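Local coordinates for protein putative O-methyltransferase (Klebsiella pneumoniae subsp. pneumoniae, PDB 3TFW) that probably transfers a methyl group from S-adenosylmethionine to a hydroxyl oxygen of its substrate, as related O-methyltransferases do, at residues Q11-D16 / V211-W216; L92-D97 / G122-S127; F137-I142 / G163-G168; D169-D174 / G218-W223; G175-P180 / G189-I194. One frame throughout, in Å; residues are numbered along the deposited sequence.

Interaction 1: Q11-D16 / V211-W216; sequences QWSAVD and VGTKGW
Both carboxylate oxygens of Asp16 are engaged where helix 8-23 meets the loop 211-216. OD2 accepts the backbone N-H of Thr213, with Asp16 OD2 and Thr213 N 3.0 Å apart and an N-H...O angle of 165°; the donor comes from above the carboxylate plane, 51° out of it. OD1 takes a water, 2.9 Å from Asp16 OD1, that also lies 2.8 Å from Val211 O, and the side-chain amide of Gln209 of the second subunit donates to the same oxygen. Gly212 CA lies over the same face as the Thr213 donor, 3.4 Å from Asp16 OD2, and the backbone angles of Gly212 are of the kind that glycine tolerates. From there the chain enters a type I beta turn, Gly212 to Gly215.

One turn of helix earlier, Trp12 supplies the apolar half. Its CG stands anti to the carbonyl carbon (chi1 -60°), which lays the indole flat under Val211. The valine spans one ring face: CB sits 3.5 Å from Trp12 CD2, CG2 lies over the pyrrole side near CD1, and CG1 makes a CH-pi contact over the face, 3.5 Å from the centroid of the six-membered ring. Trp216 of the second subunit meets the same indole edge-to-face, and Val211 pairs with an antiparallel strand of the second subunit, carrying the sheet across the dimer. The buried carboxylate thus shares its load among a backbone amide, a water and a foreign amide, which would probably favour its ionised form and ties the turn's conformation to the subunit interface.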
# COMPACT_ATOMS: atom_id res chain seq x y z
N GLN A 11 -8.70 -8.69 18.34
CA GLN A 11 -8.70 -7.26 18.05
C GLN A 11 -8.42 -6.99 16.57
O GLN A 11 -9.16 -6.25 15.92
CB GLN A 11 -7.67 -6.53 18.92
CG GLN A 11 -7.98 -6.53 20.42
CD GLN A 11 -7.40 -5.33 21.12
OE1 GLN A 11 -6.27 -5.37 21.61
NE2 GLN A 11 -8.14 -4.23 21.13
N TRP A 12 -7.38 -7.61 16.03
CA TRP A 12 -7.06 -7.45 14.61
C TRP A 12 -8.25 -7.86 13.73
O TRP A 12 -8.56 -7.18 12.76
CB TRP A 12 -5.83 -8.25 14.21
CG TRP A 12 -4.57 -7.89 14.93
CD1 TRP A 12 -4.29 -6.70 15.56
CD2 TRP A 12 -3.40 -8.69 15.06
NE1 TRP A 12 -3.04 -6.74 16.10
CE2 TRP A 12 -2.46 -7.95 15.81
CE3 TRP A 12 -3.05 -9.98 14.64
CZ2 TRP A 12 -1.19 -8.44 16.13
CZ3 TRP A 12 -1.79 -10.47 14.95
CH2 TRP A 12 -0.88 -9.70 15.70
N SER A 13 -8.90 -8.97 14.09
CA SER A 13 -10.06 -9.46 13.34
C SER A 13 -11.24 -8.50 13.45
O SER A 13 -11.85 -8.14 12.45
CB SER A 13 -10.46 -10.87 13.80
OG SER A 13 -9.43 -11.80 13.52
N ALA A 14 -11.54 -8.05 14.68
CA ALA A 14 -12.61 -7.07 14.90
C ALA A 14 -12.44 -5.82 14.04
O ALA A 14 -13.39 -5.37 13.39
CB ALA A 14 -12.69 -6.69 16.39
N VAL A 15 -11.23 -5.27 14.05
CA VAL A 15 -10.92 -4.07 13.27
C VAL A 15 -11.09 -4.33 11.77
O VAL A 15 -11.74 -3.54 11.08
CB VAL A 15 -9.51 -3.50 13.59
CG1 VAL A 15 -9.18 -2.33 12.68
CG2 VAL A 15 -9.45 -3.06 15.05
N ASP A 16 -10.54 -5.45 11.30
CA ASP A 16 -10.73 -5.87 9.89
C ASP A 16 -12.22 -5.97 9.54
O ASP A 16 -12.65 -5.45 8.51
CB ASP A 16 -10.00 -7.18 9.58
CG ASP A 16 -8.76 -6.99 8.68
OD1 ASP A 16 -8.23 -5.86 8.56
OD2 ASP A 16 -8.32 -7.99 8.09
N VAL A 211 -1.37 -6.56 9.82
CA VAL A 211 -2.17 -7.49 10.64
C VAL A 211 -3.61 -7.45 10.18
O VAL A 211 -3.99 -6.61 9.36
CB VAL A 211 -2.04 -7.22 12.17
CG1 VAL A 211 -0.64 -7.56 12.66
CG2 VAL A 211 -2.43 -5.79 12.51
N GLY A 212 -4.43 -8.36 10.70
CA GLY A 212 -5.82 -8.45 10.28
C GLY A 212 -6.28 -9.89 10.44
O GLY A 212 -5.62 -10.67 11.13
N THR A 213 -7.38 -10.26 9.78
CA THR A 213 -7.93 -11.64 9.92
C THR A 213 -6.96 -12.75 9.52
O THR A 213 -7.11 -13.90 9.96
CB THR A 213 -9.26 -11.83 9.14
OG1 THR A 213 -9.05 -11.55 7.75
CG2 THR A 213 -10.34 -10.92 9.69
N LYS A 214 -5.96 -12.42 8.71
CA LYS A 214 -4.98 -13.40 8.25
C LYS A 214 -3.74 -13.42 9.12
O LYS A 214 -2.76 -14.08 8.78
CB LYS A 214 -4.62 -13.16 6.78
CG LYS A 214 -5.82 -13.19 5.83
CD LYS A 214 -6.50 -14.57 5.80
CE LYS A 214 -5.58 -15.65 5.20
NZ LYS A 214 -6.04 -17.06 5.46
N GLY A 215 -3.78 -12.71 10.24
CA GLY A 215 -2.69 -12.73 11.19
C GLY A 215 -1.59 -11.75 10.83
O GLY A 215 -1.80 -10.85 10.04
N TRP A 216 -0.41 -11.95 11.42
CA TRP A 216 0.73 -11.07 11.21
C TRP A 216 1.56 -11.49 9.99
O TRP A 216 2.08 -12.61 9.94
CB TRP A 216 1.59 -11.05 12.46
CG TRP A 216 2.88 -10.30 12.35
CD1 TRP A 216 3.10 -9.08 11.74
CD2 TRP A 216 4.14 -10.69 12.91
NE1 TRP A 216 4.42 -8.72 11.87
CE2 TRP A 216 5.07 -9.68 12.60
CE3 TRP A 216 4.56 -11.80 13.66
CZ2 TRP A 216 6.41 -9.75 12.99
CZ3 TRP A 216 5.89 -11.88 14.05
CH2 TRP A 216 6.80 -10.85 13.72
O HOH W 1 -5.63 -5.18 7.60

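Interaction 2: L92-D97 / G122-S127; sequences LTLEAD and GPALQS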
# COMPACT_ATOMS: atom_id res chain seq x y z
N LEU A 92 -1.37 -13.00 -16.98
CA LEU A 92 -0.78 -14.33 -17.07
C LEU A 92 -0.58 -14.83 -15.64
O LEU A 92 0.06 -14.16 -14.84
CB LEU A 92 0.57 -14.29 -17.81
CG LEU A 92 1.37 -15.59 -17.79
CD1 LEU A 92 0.65 -16.70 -18.55
CD2 LEU A 92 2.79 -15.41 -18.34
N THR A 93 -1.14 -15.99 -15.32
CA THR A 93 -0.99 -16.52 -13.96
C THR A 93 -0.42 -17.93 -14.01
O THR A 93 -0.80 -18.75 -14.85
CB THR A 93 -2.29 -16.41 -13.11
OG1 THR A 93 -2.02 -16.82 -11.75
CG2 THR A 93 -3.41 -17.27 -13.68
N LEU A 94 0.51 -18.20 -13.10
CA LEU A 94 1.27 -19.45 -13.11
C LEU A 94 0.96 -20.30 -11.90
O LEU A 94 1.03 -19.81 -10.76
CB LEU A 94 2.77 -19.15 -13.17
CG LEU A 94 3.21 -18.12 -14.22
CD1 LEU A 94 4.75 -17.89 -14.15
CD2 LEU A 94 2.78 -18.58 -15.61
N GLU A 95 0.61 -21.56 -12.14
CA GLU A 95 0.26 -22.50 -11.08
C GLU A 95 0.87 -23.86 -11.37
O GLU A 95 0.69 -24.42 -12.46
CB GLU A 95 -1.26 -22.62 -10.95
CG GLU A 95 -1.72 -23.60 -9.83
CD GLU A 95 -1.09 -23.30 -8.49
OE1 GLU A 95 -1.24 -22.16 -8.01
OE2 GLU A 95 -0.45 -24.21 -7.91
N ALA A 96 1.61 -24.39 -10.40
CA ALA A 96 2.28 -25.70 -10.54
C ALA A 96 1.37 -26.89 -10.23
O ALA A 96 1.52 -27.97 -10.81
CB ALA A 96 3.53 -25.75 -9.67
N ASP A 97 0.42 -26.69 -9.31
CA ASP A 97 -0.39 -27.79 -8.82
C ASP A 97 -1.61 -28.04 -9.70
O ASP A 97 -2.41 -27.12 -9.94
CB ASP A 97 -0.78 -27.57 -7.35
CG ASP A 97 -1.45 -28.79 -6.74
OD1 ASP A 97 -0.73 -29.63 -6.18
OD2 ASP A 97 -2.68 -28.91 -6.87
N GLY A 122 2.05 -25.75 -14.59
CA GLY A 122 3.40 -26.32 -14.68
C GLY A 122 4.34 -25.57 -13.74
O GLY A 122 3.94 -24.55 -13.16
N PRO A 123 5.58 -26.06 -13.58
CA PRO A 123 6.59 -25.34 -12.79
C PRO A 123 6.68 -23.89 -13.24
O PRO A 123 6.85 -23.63 -14.43
CB PRO A 123 7.89 -26.07 -13.13
CG PRO A 123 7.46 -27.46 -13.41
CD PRO A 123 6.12 -27.32 -14.12
N ALA A 124 6.54 -22.95 -12.30
CA ALA A 124 6.55 -21.53 -12.63
C ALA A 124 7.80 -21.12 -13.41
O ALA A 124 7.72 -20.35 -14.38
CB ALA A 124 6.41 -20.68 -11.38
N LEU A 125 8.95 -21.67 -13.02
CA LEU A 125 10.21 -21.33 -13.68
C LEU A 125 10.25 -21.81 -15.12
O LEU A 125 10.79 -21.13 -15.99
CB LEU A 125 11.41 -21.88 -12.91
CG LEU A 125 11.85 -21.03 -11.71
CD1 LEU A 125 12.74 -21.85 -10.79
CD2 LEU A 125 12.55 -19.75 -12.16
N GLN A 126 9.66 -22.99 -15.36
CA GLN A 126 9.54 -23.50 -16.73
C GLN A 126 8.73 -22.53 -17.57
O GLN A 126 9.11 -22.20 -18.70
CB GLN A 126 8.92 -24.90 -16.75
CG GLN A 126 8.53 -25.41 -18.15
CD GLN A 126 8.24 -26.91 -18.18
OE1 GLN A 126 8.06 -27.54 -17.14
NE2 GLN A 126 8.21 -27.48 -19.39
N SER A 127 7.61 -22.06 -17.03
CA SER A 127 6.76 -21.11 -17.76
C SER A 127 7.47 -19.79 -18.02
O SER A 127 7.39 -19.26 -19.13
CB SER A 127 5.45 -20.89 -17.01
OG SER A 127 4.67 -22.07 -17.05
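At the carboxyl edge of the Rossmann-like sheet, Glu95 and Ala96 at the end of strand 90-95 meet Gly122, which follows strand 117-121 and leads into helix 124-129. The join is made by backbone. Gly122 N donates to Glu95 O at 2.9 Å with an N-H...O angle of 155°, the donor tilted 27° from the carbonyl plane. One residue on, Ala96 CA approaches Gly122 O at 3.3 Å in a CA-H...O contact, and the methyl of Ala96 rests beside that same carbonyl.

Deeper in, Leu94 reaches under the first turn of the helix. With CG anti to the carbonyl carbon (chi1 -48°), its two methyls part: CD2 touches Ser127 CB at 3.8 Å, while CD1 lies 4.3 Å from Ala124 CB and close to Ala124 O. Leu68 of the neighbouring strand 66-70 packs against the same leucine.

Glu95 turns from the helix and folds back on its own chain. Its OE2 accepts the N-H of Asp97 at 3.0 Å from Asp97 N through the anti lone pair, and OE1 takes the backbone N-H of Leu73. Two backbone amides, one on each oxygen, fix the carboxylate's rotation. In relatives an acidic residue at the end of this strand binds the cofactor ribose; Glu95 is consistent with that role by position alone. Across the contact itself, the bond from Gly122 N to Glu95 O joins the two strand ends, while Leu94 packs on Ala124 and Ser127, and the start of the helix is thereby held to strand 90-95 by one polar and one apolar link.

Interaction 3: F137-I142 / G163-G168; sequences FDLIFI and GTLIIG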
# COMPACT_ATOMS: atom_id res chain seq x y z
N PHE A 137 5.61 -6.58 -18.40
CA PHE A 137 4.38 -6.50 -17.62
C PHE A 137 4.36 -5.18 -16.83
O PHE A 137 5.40 -4.65 -16.46
CB PHE A 137 4.27 -7.67 -16.64
CG PHE A 137 4.15 -9.00 -17.31
CD1 PHE A 137 2.91 -9.50 -17.69
CD2 PHE A 137 5.28 -9.77 -17.54
CE1 PHE A 137 2.79 -10.75 -18.31
CE2 PHE A 137 5.18 -11.02 -18.16
CZ PHE A 137 3.93 -11.50 -18.55
N ASP A 138 3.16 -4.68 -16.56
CA ASP A 138 2.99 -3.41 -15.84
C ASP A 138 2.93 -3.61 -14.33
O ASP A 138 3.27 -2.71 -13.54
CB ASP A 138 1.71 -2.73 -16.30
CG ASP A 138 1.71 -2.46 -17.79
OD1 ASP A 138 2.70 -1.91 -18.27
OD2 ASP A 138 0.72 -2.85 -18.47
N LEU A 139 2.46 -4.78 -13.95
CA LEU A 139 2.32 -5.15 -12.55
C LEU A 139 2.65 -6.63 -12.41
O LEU A 139 2.19 -7.47 -13.20
CB LEU A 139 0.89 -4.85 -12.07
CG LEU A 139 0.58 -5.40 -10.67
CD1 LEU A 139 1.32 -4.55 -9.67
CD2 LEU A 139 -0.90 -5.38 -10.37
N ILE A 140 3.48 -6.95 -11.42
CA ILE A 140 3.93 -8.31 -11.21
C ILE A 140 3.71 -8.67 -9.75
O ILE A 140 4.19 -7.97 -8.84
CB ILE A 140 5.41 -8.51 -11.60
CG1 ILE A 140 5.64 -8.14 -13.08
CG2 ILE A 140 5.85 -9.96 -11.33
CD1 ILE A 140 7.12 -8.10 -13.51
N PHE A 141 2.97 -9.75 -9.52
CA PHE A 141 2.64 -10.20 -8.17
C PHE A 141 3.30 -11.53 -7.89
O PHE A 141 3.06 -12.52 -8.59
CB PHE A 141 1.11 -10.28 -8.02
CG PHE A 141 0.65 -10.60 -6.64
CD1 PHE A 141 0.64 -9.61 -5.65
CD2 PHE A 141 0.25 -11.89 -6.30
CE1 PHE A 141 0.22 -9.91 -4.36
CE2 PHE A 141 -0.17 -12.19 -5.00
CZ PHE A 141 -0.19 -11.20 -4.04
N ILE A 142 4.14 -11.57 -6.86
CA ILE A 142 4.88 -12.77 -6.53
C ILE A 142 4.41 -13.37 -5.20
O ILE A 142 4.56 -12.75 -4.15
CB ILE A 142 6.40 -12.52 -6.49
CG1 ILE A 142 6.87 -11.87 -7.81
CG2 ILE A 142 7.17 -13.82 -6.22
CD1 ILE A 142 8.32 -11.42 -7.81
N GLY A 163 8.61 1.94 -14.30
CA GLY A 163 7.29 2.18 -13.72
C GLY A 163 6.50 0.93 -13.39
O GLY A 163 5.43 1.01 -12.79
N THR A 164 7.00 -0.23 -13.81
CA THR A 164 6.44 -1.52 -13.42
C THR A 164 6.47 -1.61 -11.90
O THR A 164 7.42 -1.18 -11.27
CB THR A 164 7.25 -2.71 -13.99
OG1 THR A 164 7.05 -2.82 -15.41
CG2 THR A 164 6.84 -4.04 -13.32
N LEU A 165 5.40 -2.16 -11.35
CA LEU A 165 5.33 -2.39 -9.92
C LEU A 165 5.44 -3.88 -9.65
O LEU A 165 4.69 -4.68 -10.23
CB LEU A 165 4.01 -1.83 -9.37
CG LEU A 165 3.89 -1.68 -7.86
CD1 LEU A 165 4.87 -0.63 -7.32
CD2 LEU A 165 2.46 -1.28 -7.54
N ILE A 166 6.36 -4.25 -8.77
CA ILE A 166 6.55 -5.63 -8.36
C ILE A 166 6.10 -5.78 -6.90
O ILE A 166 6.58 -5.06 -6.02
CB ILE A 166 8.03 -6.06 -8.51
CG1 ILE A 166 8.51 -5.83 -9.96
CG2 ILE A 166 8.23 -7.52 -8.07
CD1 ILE A 166 10.01 -6.07 -10.19
N ILE A 167 5.18 -6.71 -6.65
CA ILE A 167 4.70 -6.96 -5.28
C ILE A 167 5.13 -8.35 -4.84
O ILE A 167 4.91 -9.33 -5.58
CB ILE A 167 3.15 -6.87 -5.19
CG1 ILE A 167 2.65 -5.56 -5.80
CG2 ILE A 167 2.67 -7.05 -3.75
CD1 ILE A 167 1.28 -5.69 -6.44
N GLY A 168 5.74 -8.44 -3.65
CA GLY A 168 6.10 -9.73 -3.07
C GLY A 168 5.32 -9.98 -1.79
O GLY A 168 5.55 -9.29 -0.79
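Leu139 and Ile167 meet methyl to methyl, Leu139 CD1 to Ile167 CD1, at 3.4 Å, tighter than usual van der Waals contact. In the leucine, chi1 (171°, CG anti to the backbone N) and chi2 (72°) together bring CD1 over the neighbouring strand, where it also touches Leu165 CB at 3.8 Å. Ile167 answers with a chi2 of 148°, short of fully extended, a small departure in keeping with the close fit. On the same face the Phe141 ring slants against the isoleucine, CD1 lying 3.7 Å from Ile167 CB. The other face carries Ile142 and Ile166, which lie side by side and point the same way, Ile142 CD1 on Ile166 CG2 at 3.9 Å, with Ile140 alongside.

Backbone bonds set this parallel register; the shortest include Ile167 N to Ile140 O at 2.7 Å. The pair closes a beta-alpha-beta crossover through helix 149-158. Strand 66-70 flanks strand 139-142 and strand 217-224 flanks strand 165-169, while helix 49-62 covers the Leu139, Phe141 and Ile167 face with Val59, Leu55 and Leu58.

Interaction 4: D169-D174 / G218-W223; sequences DNVVRD and GFTLAW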
# COMPACT_ATOMS: atom_id res chain seq x y z
N ASP A 169 4.41 -10.96 -1.80
CA ASP A 169 3.54 -11.19 -0.62
C ASP A 169 4.15 -12.22 0.33
O ASP A 169 4.99 -13.05 -0.07
CB ASP A 169 2.12 -11.62 -1.04
CG ASP A 169 1.02 -11.13 -0.07
OD1 ASP A 169 1.29 -10.39 0.91
OD2 ASP A 169 -0.16 -11.49 -0.30
N ASN A 170 3.73 -12.14 1.60
CA ASN A 170 4.07 -13.16 2.60
C ASN A 170 5.56 -13.27 2.90
O ASN A 170 6.13 -14.37 2.87
CB ASN A 170 3.46 -14.52 2.18
CG ASN A 170 1.98 -14.42 1.89
OD1 ASN A 170 1.54 -14.63 0.76
ND2 ASN A 170 1.19 -14.06 2.91
N VAL A 171 6.18 -12.14 3.22
CA VAL A 171 7.62 -12.08 3.43
C VAL A 171 8.07 -12.13 4.90
O VAL A 171 9.26 -12.27 5.16
CB VAL A 171 8.26 -10.84 2.73
CG1 VAL A 171 8.18 -11.00 1.21
CG2 VAL A 171 7.61 -9.53 3.19
N VAL A 172 7.14 -12.02 5.84
CA VAL A 172 7.49 -11.90 7.26
C VAL A 172 7.79 -13.25 7.93
O VAL A 172 8.65 -13.33 8.81
CB VAL A 172 6.41 -11.08 8.00
CG1 VAL A 172 6.53 -11.21 9.53
CG2 VAL A 172 6.50 -9.62 7.57
N ARG A 173 7.10 -14.30 7.49
CA ARG A 173 7.33 -15.69 7.97
C ARG A 173 7.22 -15.80 9.50
O ARG A 173 8.06 -16.45 10.13
CB ARG A 173 8.70 -16.22 7.51
CG ARG A 173 9.13 -15.85 6.07
CD ARG A 173 8.07 -16.21 5.04
NE ARG A 173 7.66 -17.61 5.10
CZ ARG A 173 6.68 -18.15 4.39
NH1 ARG A 173 5.98 -17.42 3.52
NH2 ARG A 173 6.40 -19.44 4.53
N ASP A 174 6.20 -15.17 10.06
CA ASP A 174 5.97 -15.14 11.52
C ASP A 174 7.19 -14.63 12.31
O ASP A 174 7.46 -15.06 13.44
CB ASP A 174 5.48 -16.51 12.02
CG ASP A 174 4.83 -16.43 13.39
OD1 ASP A 174 3.91 -15.61 13.57
OD2 ASP A 174 5.26 -17.20 14.29
N GLY A 218 3.35 -9.60 5.96
CA GLY A 218 3.84 -8.39 5.32
C GLY A 218 4.15 -8.61 3.85
O GLY A 218 4.17 -9.75 3.38
N PHE A 219 4.40 -7.51 3.15
CA PHE A 219 4.64 -7.55 1.72
C PHE A 219 5.68 -6.51 1.29
O PHE A 219 5.86 -5.49 1.96
CB PHE A 219 3.33 -7.38 0.94
CG PHE A 219 2.72 -5.99 1.04
CD1 PHE A 219 2.98 -5.03 0.07
CD2 PHE A 219 1.85 -5.67 2.08
CE1 PHE A 219 2.41 -3.75 0.15
CE2 PHE A 219 1.28 -4.39 2.17
CZ PHE A 219 1.55 -3.43 1.22
N THR A 220 6.35 -6.77 0.18
CA THR A 220 7.23 -5.78 -0.43
C THR A 220 6.55 -5.12 -1.62
O THR A 220 5.67 -5.71 -2.26
CB THR A 220 8.56 -6.40 -0.87
OG1 THR A 220 8.33 -7.42 -1.86
CG2 THR A 220 9.27 -7.01 0.32
N LEU A 221 6.97 -3.90 -1.91
CA LEU A 221 6.47 -3.15 -3.05
C LEU A 221 7.69 -2.48 -3.65
O LEU A 221 8.43 -1.79 -2.93
CB LEU A 221 5.48 -2.11 -2.55
CG LEU A 221 4.42 -1.51 -3.47
CD1 LEU A 221 3.55 -2.57 -4.11
CD2 LEU A 221 3.54 -0.58 -2.62
N ALA A 222 7.93 -2.70 -4.95
CA ALA A 222 9.13 -2.17 -5.61
C ALA A 222 8.73 -1.54 -6.94
O ALA A 222 7.96 -2.13 -7.70
CB ALA A 222 10.18 -3.27 -5.82
N TRP A 223 9.25 -0.34 -7.19
CA TRP A 223 9.04 0.40 -8.43
C TRP A 223 10.30 0.19 -9.27
O TRP A 223 11.41 0.32 -8.75
CB TRP A 223 8.82 1.89 -8.10
CG TRP A 223 8.92 2.87 -9.26
CD1 TRP A 223 10.06 3.34 -9.85
CD2 TRP A 223 7.82 3.51 -9.93
NE1 TRP A 223 9.75 4.23 -10.85
CE2 TRP A 223 8.38 4.35 -10.92
CE3 TRP A 223 6.43 3.45 -9.80
CZ2 TRP A 223 7.60 5.13 -11.77
CZ3 TRP A 223 5.65 4.22 -10.64
CH2 TRP A 223 6.23 5.05 -11.62
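Val171 leans over the start of strand 217-224, and its side chain can be traced outward from CB. The branch that does the touching is CG2, set between the backbone N and the carbonyl carbon (chi1 -68° places CG1 anti to that carbon instead). CG2 lies 3.5 Å from Gly218 O and nearly as close to Gly218 C, then 3.8 Å from Phe219 N, and at its outer side meets Thr220 CG2 at 4.2 Å. The methyl therefore rides along three successive residues of the strand. Val190 of helix 185-199 packs against the same valine.

The backbone makes the polar link: Val171 N donates to Gly218 O at 3.1 Å, with an N-H...O angle of 169° and the donor above the carbonyl plane. Val172 CG2 comes in next to the Val171 methyl, 3.5 Å from Gly218 N, and this close approach suits the absence of a side chain on Gly218.

The place is where the parallel part of the Rossmann-like sheet turns antiparallel. Strand 165-169 ends, its chain peels away at Asp169, and strand 217-224 runs beside it in the reverse sense. Asp169 turns its carboxylate past Phe219, with carboxylate and ring planes 81° apart, and OD1 touches Phe219 CB at 3.6 Å. The same OD1 takes a weak bond from Asn170 N. Farther along the loop, Arg173 NH1 donates to Asn170 O at 3.1 Å, the oxygen lying almost in the guanidinium plane. Lys146 NZ donates to Asp169 O, and Val15 of the second subunit packs on Val172.

Interaction 5: G175-P180 / G189-I194; sequences GEVVNP and GVRQFI
Arg191 reaches the short 3-10 turn 176-178 with the edge of its guanidinium, which meets the carbonyl of Val177. The turn belongs to the long connection between strand 165-169 and helix 185-199 of the methyltransferase fold, and the arginine fastens that connection back onto the helix it leads to. NH1 donates to Val177 O at 2.7 Å with an N-H...O angle of 156°, and the oxygen lies 8° out of the guanidinium plane. An extended chi2 carries Arg191 CD to 3.5 Å from Asn179 O, and the bend at chi3 (51°) then swings the guanidinium back to Val177 O. One flat face is covered by the following residues, Pro180 CA sitting 3.7 Å from Arg191 NH2 with Asn179 O over the same face. Edge and face are thus both used, which limits rotation of the group.

Against this polar half the valine turns its CG2 to the helix. Val177 stands at about a right angle to both Val190 and Ile194, and that one methyl, anti to its backbone N, reaches Val190 CG1 at 3.7 Å and Ile194 CD1 at 3.9 Å. Tyr18 of the second subunit packs on Val177 and Arg191 together. Just past the turn, Asn179 ND2 reaches back to donate to the syn lone pair of Glu176 OE1 at 2.9 Å, the oxygen lying in the amide plane.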
# COMPACT_ATOMS: atom_id res chain seq x y z
N GLY A 175 7.93 -13.69 11.72
CA GLY A 175 9.10 -13.11 12.36
C GLY A 175 10.42 -13.75 11.99
O GLY A 175 11.46 -13.15 12.22
N GLU A 176 10.38 -14.95 11.41
CA GLU A 176 11.60 -15.70 11.08
C GLU A 176 12.46 -15.08 9.98
O GLU A 176 13.64 -15.43 9.84
CB GLU A 176 11.29 -17.17 10.77
CG GLU A 176 11.05 -18.03 12.01
CD GLU A 176 12.22 -17.97 12.99
OE1 GLU A 176 13.29 -18.53 12.68
OE2 GLU A 176 12.06 -17.34 14.05
N VAL A 177 11.89 -14.15 9.22
CA VAL A 177 12.66 -13.42 8.21
C VAL A 177 13.93 -12.76 8.77
O VAL A 177 14.90 -12.55 8.04
CB VAL A 177 11.78 -12.38 7.45
CG1 VAL A 177 11.45 -11.18 8.35
CG2 VAL A 177 12.45 -11.94 6.16
N VAL A 178 13.94 -12.46 10.07
CA VAL A 178 15.10 -11.81 10.70
C VAL A 178 16.21 -12.80 11.08
O VAL A 178 17.34 -12.39 11.36
CB VAL A 178 14.71 -10.97 11.96
CG1 VAL A 178 13.63 -9.97 11.62
CG2 VAL A 178 14.26 -11.88 13.10
N ASN A 179 15.88 -14.09 11.06
CA ASN A 179 16.80 -15.17 11.47
C ASN A 179 17.80 -15.55 10.37
O ASN A 179 17.43 -16.22 9.40
CB ASN A 179 15.99 -16.38 11.93
CG ASN A 179 16.85 -17.53 12.46
OD1 ASN A 179 18.07 -17.43 12.55
ND2 ASN A 179 16.20 -18.63 12.81
N PRO A 180 19.08 -15.13 10.52
CA PRO A 180 20.11 -15.34 9.50
C PRO A 180 20.58 -16.79 9.38
O PRO A 180 21.30 -17.13 8.44
CB PRO A 180 21.26 -14.47 9.99
CG PRO A 180 21.10 -14.45 11.47
CD PRO A 180 19.62 -14.46 11.72
N GLY A 189 14.95 -18.21 1.12
CA GLY A 189 14.50 -17.63 -0.16
C GLY A 189 14.01 -16.20 -0.03
O GLY A 189 14.35 -15.33 -0.85
N VAL A 190 13.19 -15.95 0.99
CA VAL A 190 12.67 -14.61 1.27
C VAL A 190 13.79 -13.62 1.62
O VAL A 190 13.77 -12.46 1.17
CB VAL A 190 11.56 -14.65 2.36
CG1 VAL A 190 11.23 -13.26 2.87
CG2 VAL A 190 10.28 -15.29 1.80
N ARG A 191 14.77 -14.07 2.40
CA ARG A 191 15.90 -13.20 2.78
C ARG A 191 16.78 -12.86 1.59
O ARG A 191 17.18 -11.70 1.42
CB ARG A 191 16.74 -13.82 3.92
CG ARG A 191 16.00 -13.91 5.24
CD ARG A 191 16.85 -14.58 6.33
NE ARG A 191 18.17 -13.97 6.44
CZ ARG A 191 18.47 -12.91 7.19
NH1 ARG A 191 17.54 -12.31 7.93
NH2 ARG A 191 19.70 -12.44 7.20
N GLN A 192 17.04 -13.86 0.74
CA GLN A 192 17.77 -13.67 -0.51
C GLN A 192 17.05 -12.66 -1.42
O GLN A 192 17.68 -11.79 -2.01
CB GLN A 192 17.87 -14.98 -1.28
CG GLN A 192 19.07 -15.86 -1.02
CD GLN A 192 19.17 -16.94 -2.07
OE1 GLN A 192 18.47 -17.95 -2.00
NE2 GLN A 192 19.99 -16.70 -3.09
N PHE A 193 15.73 -12.84 -1.53
CA PHE A 193 14.81 -11.97 -2.28
C PHE A 193 14.87 -10.50 -1.82
O PHE A 193 15.08 -9.60 -2.63
CB PHE A 193 13.40 -12.55 -2.10
CG PHE A 193 12.30 -11.75 -2.73
CD1 PHE A 193 12.07 -11.81 -4.10
CD2 PHE A 193 11.43 -11.00 -1.94
CE1 PHE A 193 11.01 -11.10 -4.68
CE2 PHE A 193 10.37 -10.29 -2.51
CZ PHE A 193 10.16 -10.35 -3.89
N ILE A 194 14.68 -10.28 -0.52
CA ILE A 194 14.74 -8.94 0.06
C ILE A 194 16.12 -8.29 -0.14
O ILE A 194 16.23 -7.14 -0.57
CB ILE A 194 14.31 -8.94 1.55
CG1 ILE A 194 12.80 -9.15 1.65
CG2 ILE A 194 14.71 -7.63 2.25
CD1 ILE A 194 12.33 -9.73 2.99

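How the interactions relate
Interactions 3 and 4 sit side by side in the sheet, their centres 13 Å apart, with a probable hydrogen bond from Thr220 N to Gly168 O, 2.8 Å, between strands 217-224 and 165-169. Interaction 2 lies across the same sheet, 17 Å from interaction 3 between centres and touching it at Leu92 and Phe137. Interaction 5 is nested in the loop closed by interaction 4, with Val171 O 3.2 Å from Val190 CG1. Interaction 1 stands farthest out, 31 Å from interaction 2 between centres, yet its Trp216 packs on Val172 and Gly175. All but interaction 2, which lies beside the probable cofactor end of the sheet, reach the second subunit, interaction 3 through Leu165 alone.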